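Local coordinates for CT263 (Chlamydia trachomatis, PDB 4QAS), which probably acts as an MTAN-family nucleosidase, hydrolysing the N-glycosidic bond of a futalosine-type nucleoside in the futalosine pathway of menaquinone synthesis, at residues S63-G68 / A151-C156; G76-A81 / L137-M142; V96-P101 / S124-Y129. The protein carries 1 engineered substitution. All blocks are in the same frame, centred on the assembly; numbering follows the deposited sequence.

In the fold
Interaction 1 is a surface contact, interaction 2 is buried and interaction 3 is intermediate. In interaction 1 the proline-rich loop 63-68 packs on the end of helix 144-153, mainly through apolar carbon. In interaction 2, strands 71-80 and 139-141 pair antiparallel inside the mixed sheet, with small residues and backbone hydrogen bonds. Interaction 3 belongs to the same sheet, but its parallel pairing gives way to water and a charged fringe. Interactions 2 and 3 touch through Asp141, which meets Ser124 and Val125, whereas interaction 1 stands apart, its nearest atoms about 13 Å from interaction 2 and about 9 Å from interaction 3.

Interaction 1: S63-G68 / A151-C156; sequences SPPPSG and ASLVAC
Pro65 sets its ring against the end of helix 144-153 and the residue after it, with CG as the leading atom: it lies 3.7 Å from Val154 CG1 and 4.0 Å from Leu153 CB. The proline ring and the valine slide past each other in opposite directions, while the leucine crosses the ring at about a right angle. Leu153 has CG anti to its carbonyl carbon (chi1 -67°), and its CD1 then comes up at the limit of contact with the same ring carbon. Val154 also reaches the next residue of the loop, its CG2 resting 3.7 Å from the backbone atom Pro66 O, a contact of methyl with carbonyl.

Behind this first shell, both backbones have well-defined local shapes. Residues 64-66 have the extended angles of a polyproline II segment, to which rigid prolines are well suited, and the peptide before Pro64 is cis. On the other side a Schellman motif closes the helix. Cys156 N reaches back to Ala151 O at 3.3 Å, Ala155 N makes a weak 3.4 Å bond to Ser152 O, and Ala155 takes the required positive phi. Ala151 O also receives Val154 N, at 3.2 Å, and the two donors arrive from opposite faces of its plane. This capped turn is consistent with Val154 being held facing the loop. Further out, Trp72 of strand 71-80 touches Pro65, Ala151, Val154 and Cys156, joining the loop and the helix end to the sheet.

With branched aliphatic groups on one side and a stiff pyrrolidine on the other, the segments meet without polar bonds between them. Leu153 is exposed and Pro65 and Val154 are partly so, which makes this a small hydrophobic patch at the surface, where fit would rest mainly on shape.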
loop_
_atom_site.group_PDB
_atom_site.type_symbol
_atom_site.label_atom_id
_atom_site.label_comp_id
_atom_site.label_asym_id
_atom_site.label_seq_id
_atom_site.Cartn_x
_atom_site.Cartn_y
_atom_site.Cartn_z
ATOM N N SER A 63 -21.896 11.228 14.341
ATOM C CA SER A 63 -23.165 11.133 15.021
ATOM C C SER A 63 -24.223 11.725 14.094
ATOM O O SER A 63 -24.133 12.908 13.749
ATOM C CB SER A 63 -23.114 11.911 16.325
ATOM O OG SER A 63 -24.354 11.822 16.999
ATOM N N PRO A 64 -25.211 10.911 13.655
ATOM C CA PRO A 64 -25.348 9.478 13.946
ATOM C C PRO A 64 -24.223 8.682 13.307
ATOM O O PRO A 64 -23.657 9.114 12.297
ATOM C CB PRO A 64 -26.681 9.103 13.293
ATOM C CG PRO A 64 -26.879 10.097 12.228
ATOM C CD PRO A 64 -26.241 11.374 12.707
ATOM N N PRO A 65 -23.864 7.550 13.913
ATOM C CA PRO A 65 -22.760 6.771 13.380
ATOM C C PRO A 65 -23.133 6.154 12.047
ATOM O O PRO A 65 -24.298 5.787 11.812
ATOM C CB PRO A 65 -22.537 5.693 14.455
ATOM C CG PRO A 65 -23.802 5.566 15.130
ATOM C CD PRO A 65 -24.454 6.917 15.102
ATOM N N PRO A 66 -22.177 6.027 11.132
ATOM C CA PRO A 66 -22.436 5.334 9.868
ATOM C C PRO A 66 -22.923 3.911 10.102
ATOM O O PRO A 66 -22.328 3.147 10.862
ATOM C CB PRO A 66 -21.063 5.347 9.186
ATOM C CG PRO A 66 -20.370 6.506 9.765
ATOM C CD PRO A 66 -20.822 6.597 11.173
ATOM N N SER A 67 -23.979 3.545 9.404
ATOM C CA SER A 67 -24.541 2.208 9.493
ATOM C C SER A 67 -24.068 1.364 8.309
ATOM O O SER A 67 -23.616 1.878 7.280
ATOM C CB SER A 67 -26.067 2.286 9.489
ATOM O OG SER A 67 -26.508 2.913 8.299
ATOM N N GLY A 68 -24.126 0.050 8.499
ATOM C CA GLY A 68 -24.023 -0.894 7.406
ATOM C C GLY A 68 -22.649 -1.475 7.161
ATOM O O GLY A 68 -22.526 -2.370 6.317
ATOM N N ALA A 151 -18.870 3.200 17.426
ATOM C CA ALA A 151 -18.989 1.893 16.778
ATOM C C ALA A 151 -19.919 0.978 17.566
ATOM O O ALA A 151 -20.684 0.203 16.980
ATOM C CB ALA A 151 -17.604 1.251 16.640
ATOM N N SER A 152 -19.871 1.062 18.898
ATOM C CA SER A 152 -20.748 0.227 19.720
ATOM C C SER A 152 -22.226 0.502 19.443
ATOM O O SER A 152 -23.073 -0.376 19.651
ATOM C CB SER A 152 -20.431 0.444 21.199
ATOM O OG SER A 152 -21.035 1.632 21.672
ATOM N N LEU A 153 -22.560 1.695 18.951
ATOM C CA LEU A 153 -23.955 2.053 18.727
ATOM C C LEU A 153 -24.554 1.328 17.528
ATOM O O LEU A 153 -25.773 1.129 17.479
ATOM C CB LEU A 153 -24.100 3.562 18.524
ATOM C CG LEU A 153 -23.817 4.497 19.706
ATOM C CD1 LEU A 153 -24.004 5.950 19.275
ATOM C CD2 LEU A 153 -24.716 4.194 20.884
ATOM N N VAL A 154 -23.736 0.953 16.545
ATOM C CA VAL A 154 -24.201 0.228 15.366
ATOM C C VAL A 154 -23.748 -1.226 15.387
ATOM O O VAL A 154 -23.853 -1.922 14.369
ATOM C CB VAL A 154 -23.806 0.935 14.057
ATOM C CG1 VAL A 154 -24.640 2.184 13.852
ATOM C CG2 VAL A 154 -22.337 1.276 14.060
ATOM N N ALA A 155 -23.257 -1.707 16.528
ATOM C CA ALA A 155 -22.920 -3.117 16.697
ATOM C C ALA A 155 -21.872 -3.544 15.685
ATOM O O ALA A 155 -21.839 -4.696 15.233
ATOM C CB ALA A 155 -24.165 -4.006 16.621
ATOM N N CYS A 156 -21.030 -2.614 15.319
ATOM C CA CYS A 156 -20.023 -2.907 14.330
ATOM C C CYS A 156 -18.699 -3.108 15.034
ATOM O O CYS A 156 -18.272 -2.218 15.798
ATOM C CB CYS A 156 -19.926 -1.734 13.374
ATOM S SG CYS A 156 -18.877 -2.052 11.987
#

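Interaction 2: G76-A81 / L137-M142; sequences GFAGAA and LQLVDM
Gly79 and Val140 form the hydrogen-bonded pair of a short antiparallel ladder. Gly79 N gives to Val140 O and Val140 N gives to Gly79 O, each at 2.8 Å. Both bonds are bent, the first to an N-H...O angle of only 135°, which is consistent with strands directed well short of antiparallel. Ala81 N makes a much straighter bond, 175°, to Gln138 O at 2.9 Å. Between these bonds Leu139 CA comes to 3.2 Å from Gly79 O in a CH...O contact.

The tight part lies along this line, where Gly79 and the alanines are small enough to suit so close an approach. Ala78 CB fits 3.9 Å from Leu139 CB. Ala81 CB packs against both Leu137 CB, 3.8 Å, and Val140 CG2, 4.1 Å. With its other methyl, CG1, anti to the backbone N (chi1 -179°), Val140 has CG2 placed to meet that alanine.

The looser side is confined to the outer part of Leu137 and the side chain of Gln138, whose backbone is still held. The glutamine side chain starts out away from 76-81, and its OE1 takes Gln121 N. Asp141, by contrast, is buried and well compensated: OD1 bonds to Ser124 OG, and OD2 makes a salt bridge to Lys162 as well as a weak bond to Gly144 N at the approach to helix 144-153.

Strand 139-141 pairs antiparallel with 71-80 and parallel with 119-124. The other edge of 71-80 runs parallel to strand 158-167, where Ala80 bonds through its backbone to Asn166, the engineered residue. Phe77 turns its ring to helix 180-197, against Leu183 and Leu187.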
loop_
_atom_site.group_PDB
_atom_site.type_symbol
_atom_site.label_atom_id
_atom_site.label_comp_id
_atom_site.label_asym_id
_atom_site.label_seq_id
_atom_site.Cartn_x
_atom_site.Cartn_y
_atom_site.Cartn_z
ATOM N N GLY A 76 -4.478 6.096 13.228
ATOM C CA GLY A 76 -4.046 7.449 13.526
ATOM C C GLY A 76 -2.716 7.497 14.249
ATOM O O GLY A 76 -2.076 6.477 14.508
ATOM N N PHE A 77 -2.295 8.727 14.492
ATOM C CA PHE A 77 -1.094 9.021 15.267
ATOM C C PHE A 77 -1.416 8.969 16.757
ATOM O O PHE A 77 -2.507 9.313 17.189
ATOM C CB PHE A 77 -0.590 10.436 14.960
ATOM C CG PHE A 77 -0.358 10.745 13.488
ATOM C CD1 PHE A 77 -0.159 9.752 12.544
ATOM C CD2 PHE A 77 -0.304 12.057 13.076
ATOM C CE1 PHE A 77 0.053 10.077 11.201
ATOM C CE2 PHE A 77 -0.079 12.374 11.732
ATOM C CZ PHE A 77 0.101 11.399 10.820
ATOM N N ALA A 78 -0.432 8.571 17.561
ATOM C CA ALA A 78 -0.587 8.628 19.002
ATOM C C ALA A 78 0.738 9.006 19.645
ATOM O O ALA A 78 1.781 8.463 19.289
ATOM C CB ALA A 78 -1.091 7.298 19.592
ATOM N N GLY A 79 0.653 9.890 20.626
ATOM C CA GLY A 79 1.813 10.190 21.446
ATOM C C GLY A 79 2.208 9.006 22.304
ATOM O O GLY A 79 1.376 8.211 22.726
ATOM N N ALA A 80 3.504 8.897 22.601
ATOM C CA ALA A 80 4.025 7.887 23.514
ATOM C C ALA A 80 4.345 8.544 24.845
ATOM O O ALA A 80 5.193 9.451 24.913
ATOM C CB ALA A 80 5.279 7.259 22.928
ATOM N N ALA A 81 3.693 8.073 25.900
ATOM C CA ALA A 81 3.869 8.613 27.234
ATOM C C ALA A 81 4.759 7.731 28.105
ATOM O O ALA A 81 4.901 8.003 29.307
ATOM C CB ALA A 81 2.489 8.797 27.889
ATOM N N LEU A 137 0.442 5.256 31.495
ATOM C CA LEU A 137 -0.031 5.502 30.142
ATOM C C LEU A 137 0.938 4.891 29.141
ATOM O O LEU A 137 2.140 4.760 29.404
ATOM C CB LEU A 137 -0.177 7.002 29.859
ATOM C CG LEU A 137 -1.126 7.789 30.771
ATOM C CD1 LEU A 137 -1.224 9.243 30.309
ATOM C CD2 LEU A 137 -2.513 7.154 30.824
ATOM N N GLN A 138 0.386 4.489 27.997
ATOM C CA GLN A 138 1.188 3.973 26.907
ATOM C C GLN A 138 1.035 4.945 25.747
ATOM O O GLN A 138 1.773 5.930 25.646
ATOM C CB GLN A 138 0.798 2.522 26.553
ATOM C CG GLN A 138 1.236 1.517 27.628
ATOM C CD GLN A 138 0.824 0.063 27.380
ATOM O OE1 GLN A 138 0.412 -0.324 26.290
ATOM N NE2 GLN A 138 0.953 -0.752 28.417
ATOM N N LEU A 139 0.115 4.680 24.834
ATOM C CA LEU A 139 -0.185 5.577 23.739
ATOM C C LEU A 139 -1.336 6.512 24.101
ATOM O O LEU A 139 -2.254 6.133 24.833
ATOM C CB LEU A 139 -0.547 4.770 22.488
ATOM C CG LEU A 139 0.567 3.862 21.974
ATOM C CD1 LEU A 139 0.030 3.031 20.809
ATOM C CD2 LEU A 139 1.744 4.730 21.515
ATOM N N VAL A 140 -1.288 7.724 23.569
ATOM C CA VAL A 140 -2.260 8.757 23.899
ATOM C C VAL A 140 -2.691 9.442 22.616
ATOM O O VAL A 140 -1.849 9.923 21.851
ATOM C CB VAL A 140 -1.686 9.802 24.866
ATOM C CG1 VAL A 140 -2.765 10.840 25.189
ATOM C CG2 VAL A 140 -1.161 9.135 26.117
ATOM N N ASP A 141 -3.993 9.519 22.373
ATOM C CA ASP A 141 -4.513 10.184 21.188
ATOM C C ASP A 141 -5.652 11.089 21.646
ATOM O O ASP A 141 -5.842 11.365 22.834
ATOM C CB ASP A 141 -4.952 9.200 20.094
ATOM C CG ASP A 141 -6.286 8.518 20.404
ATOM O OD1 ASP A 141 -6.736 8.525 21.577
ATOM O OD2 ASP A 141 -6.911 7.954 19.452
ATOM N N MET A 142 -6.473 11.525 20.697
ATOM C CA MET A 142 -7.661 12.307 21.004
ATOM C C MET A 142 -8.971 11.596 20.686
ATOM O O MET A 142 -9.913 11.693 21.471
ATOM C CB MET A 142 -7.614 13.637 20.244
ATOM C CG MET A 142 -6.443 14.528 20.671
ATOM S SD MET A 142 -6.264 16.053 19.720
ATOM C CE MET A 142 -7.943 16.686 19.791
#

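Interaction 3: V96-P101 / S124-Y129; sequences VKELTP and SVRSPY
The parallel bridge of Glu98 with Ser124 belongs to the pairing of strands 90-99 and 119-124 in the mixed sheet of this protein, near the point where the two strands diverge. Ser124 binds the residues flanking Glu98: its N gives to Lys97 O at 2.7 Å, and its O takes Leu99 N at 3.2 Å. The next rung is wet. Water 2 donates to Leu99 O at 2.7 Å and accepts from Arg126 N, replacing the direct bond that the ladder would otherwise continue with.

Glu98 bends at chi2 (76°), which folds its carboxylate back over the Ser124 carbonyl. OE2 is then 3.3 Å from Ser124 O, two acceptors that cannot bond to each other. Water 1 gives OE2 a donor, at long range, bonds with Thr100 OG1, and accepts from Arg126 NE at 2.9 Å, lying in the guanidinium plane at its edge. Carboxylate and guanidinium are thus linked through water, with 5.0 Å between Glu98 OE2 and Arg126 NE. Thr100 CG2 also lies at the edge of that guanidinium, 3.9 Å from NH2. Beneath this polar fringe, Leu99 CB packs against Val125 CG1, and Leu99 CD2 meets Tyr129 OH at 3.4 Å as the two side chains cross at about a right angle.

Strand 90-99 has strand 106-110 along its other edge, where Glu98 bonds to Glu107 through the backbone. Phe145 of helix 144-153 touches Val96 and Glu98, and its N bonds to Ser124 OG, whose main partner is Asp141. On the side of segment 124-129, Val125 and Tyr129 rest on Val140 of strand 139-141.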
loop_
_atom_site.group_PDB
_atom_site.type_symbol
_atom_site.label_atom_id
_atom_site.label_comp_id
_atom_site.label_asym_id
_atom_site.label_seq_id
_atom_site.Cartn_x
_atom_site.Cartn_y
_atom_site.Cartn_z
ATOM N N VAL A 96 -9.184 1.000 24.887
ATOM C CA VAL A 96 -9.051 2.439 24.846
ATOM C C VAL A 96 -9.826 3.031 26.018
ATOM O O VAL A 96 -10.973 2.628 26.288
ATOM C CB VAL A 96 -9.512 3.002 23.491
ATOM C CG1 VAL A 96 -10.952 2.608 23.171
ATOM C CG2 VAL A 96 -9.294 4.493 23.443
ATOM N N LYS A 97 -9.201 3.959 26.717
ATOM C CA LYS A 97 -9.791 4.649 27.861
ATOM C C LYS A 97 -9.947 6.111 27.490
ATOM O O LYS A 97 -8.991 6.722 27.007
ATOM C CB LYS A 97 -8.821 4.631 29.053
ATOM C CG LYS A 97 -8.557 3.309 29.739
ATOM C CD LYS A 97 -7.711 3.526 31.008
ATOM C CE LYS A 97 -6.351 4.154 30.695
ATOM N NZ LYS A 97 -5.485 4.338 31.894
ATOM N N GLU A 98 -11.116 6.694 27.742
ATOM C CA GLU A 98 -11.243 8.147 27.772
ATOM C C GLU A 98 -10.935 8.587 29.190
ATOM O O GLU A 98 -11.458 8.009 30.159
ATOM C CB GLU A 98 -12.646 8.599 27.381
ATOM C CG GLU A 98 -12.832 10.132 27.335
ATOM C CD GLU A 98 -12.206 10.790 26.101
ATOM O OE1 GLU A 98 -12.249 10.187 25.011
ATOM O OE2 GLU A 98 -11.671 11.916 26.209
ATOM N N LEU A 99 -10.129 9.617 29.323
ATOM C CA LEU A 99 -9.795 10.150 30.626
ATOM C C LEU A 99 -10.152 11.628 30.651
ATOM O O LEU A 99 -9.783 12.382 29.737
ATOM C CB LEU A 99 -8.306 9.966 30.900
ATOM C CG LEU A 99 -7.755 10.587 32.163
ATOM C CD1 LEU A 99 -8.350 9.973 33.404
ATOM C CD2 LEU A 99 -6.231 10.429 32.194
ATOM N N THR A 100 -10.842 12.048 31.728
ATOM C CA THR A 100 -11.177 13.440 32.022
ATOM C C THR A 100 -10.255 13.929 33.133
ATOM O O THR A 100 -10.465 13.592 34.308
ATOM C CB THR A 100 -12.647 13.562 32.451
ATOM O OG1 THR A 100 -13.466 13.127 31.363
ATOM C CG2 THR A 100 -12.993 15.002 32.816
ATOM N N PRO A 101 -9.230 14.737 32.835
ATOM C CA PRO A 101 -8.239 15.050 33.873
ATOM C C PRO A 101 -8.796 15.832 35.046
ATOM O O PRO A 101 -8.294 15.688 36.171
ATOM C CB PRO A 101 -7.179 15.844 33.100
ATOM C CG PRO A 101 -7.286 15.357 31.692
ATOM C CD PRO A 101 -8.766 15.136 31.497
ATOM N N SER A 124 -7.407 8.261 25.412
ATOM C CA SER A 124 -7.865 9.390 24.610
ATOM C C SER A 124 -8.141 10.551 25.539
ATOM O O SER A 124 -8.822 10.387 26.552
ATOM C CB SER A 124 -9.158 9.066 23.860
ATOM O OG SER A 124 -8.973 7.997 22.950
ATOM N N VAL A 125 -7.598 11.712 25.198
ATOM C CA VAL A 125 -7.861 12.919 25.963
ATOM C C VAL A 125 -8.102 14.072 25.003
ATOM O O VAL A 125 -7.538 14.112 23.908
ATOM C CB VAL A 125 -6.705 13.242 26.924
ATOM C CG1 VAL A 125 -6.645 12.212 28.055
ATOM C CG2 VAL A 125 -5.425 13.315 26.172
ATOM N N ARG A 126 -8.925 15.020 25.441
ATOM C CA ARG A 126 -9.343 16.106 24.563
ATOM C C ARG A 126 -8.170 17.011 24.219
ATOM O O ARG A 126 -7.972 17.374 23.054
ATOM C CB ARG A 126 -10.490 16.876 25.222
ATOM C CG ARG A 126 -11.700 15.984 25.524
ATOM C CD ARG A 126 -12.762 16.660 26.383
ATOM N NE ARG A 126 -12.482 16.539 27.814
ATOM C CZ ARG A 126 -11.990 17.505 28.586
ATOM N NH1 ARG A 126 -11.715 18.708 28.094
ATOM N NH2 ARG A 126 -11.786 17.265 29.870
ATOM N N SER A 127 -7.381 17.348 25.183
ATOM C CA SER A 127 -6.204 18.177 24.990
ATOM C C SER A 127 -4.970 17.297 24.860
ATOM O O SER A 127 -4.808 16.345 25.630
ATOM C CB SER A 127 -6.022 19.104 26.191
ATOM O OG SER A 127 -7.140 19.958 26.336
ATOM N N PRO A 128 -4.068 17.567 23.917
ATOM C CA PRO A 128 -2.899 16.695 23.772
ATOM C C PRO A 128 -2.009 16.775 24.999
ATOM O O PRO A 128 -1.810 17.849 25.583
ATOM C CB PRO A 128 -2.188 17.241 22.526
ATOM C CG PRO A 128 -3.145 18.206 21.902
ATOM C CD PRO A 128 -3.996 18.719 23.008
ATOM N N TYR A 129 -1.510 15.611 25.401
ATOM C CA TYR A 129 -0.605 15.505 26.531
ATOM C C TYR A 129 0.755 16.054 26.137
ATOM O O TYR A 129 1.420 15.518 25.245
ATOM C CB TYR A 129 -0.464 14.042 26.954
ATOM C CG TYR A 129 -1.312 13.644 28.130
ATOM C CD1 TYR A 129 -0.946 13.979 29.416
ATOM C CD2 TYR A 129 -2.470 12.915 27.959
ATOM C CE1 TYR A 129 -1.713 13.613 30.501
ATOM C CE2 TYR A 129 -3.246 12.543 29.026
ATOM C CZ TYR A 129 -2.866 12.892 30.298
ATOM O OH TYR A 129 -3.652 12.512 31.362
HETATM O O HOH W 1 -12.843 13.774 28.648
HETATM O O HOH W 2 -9.871 14.645 28.286
#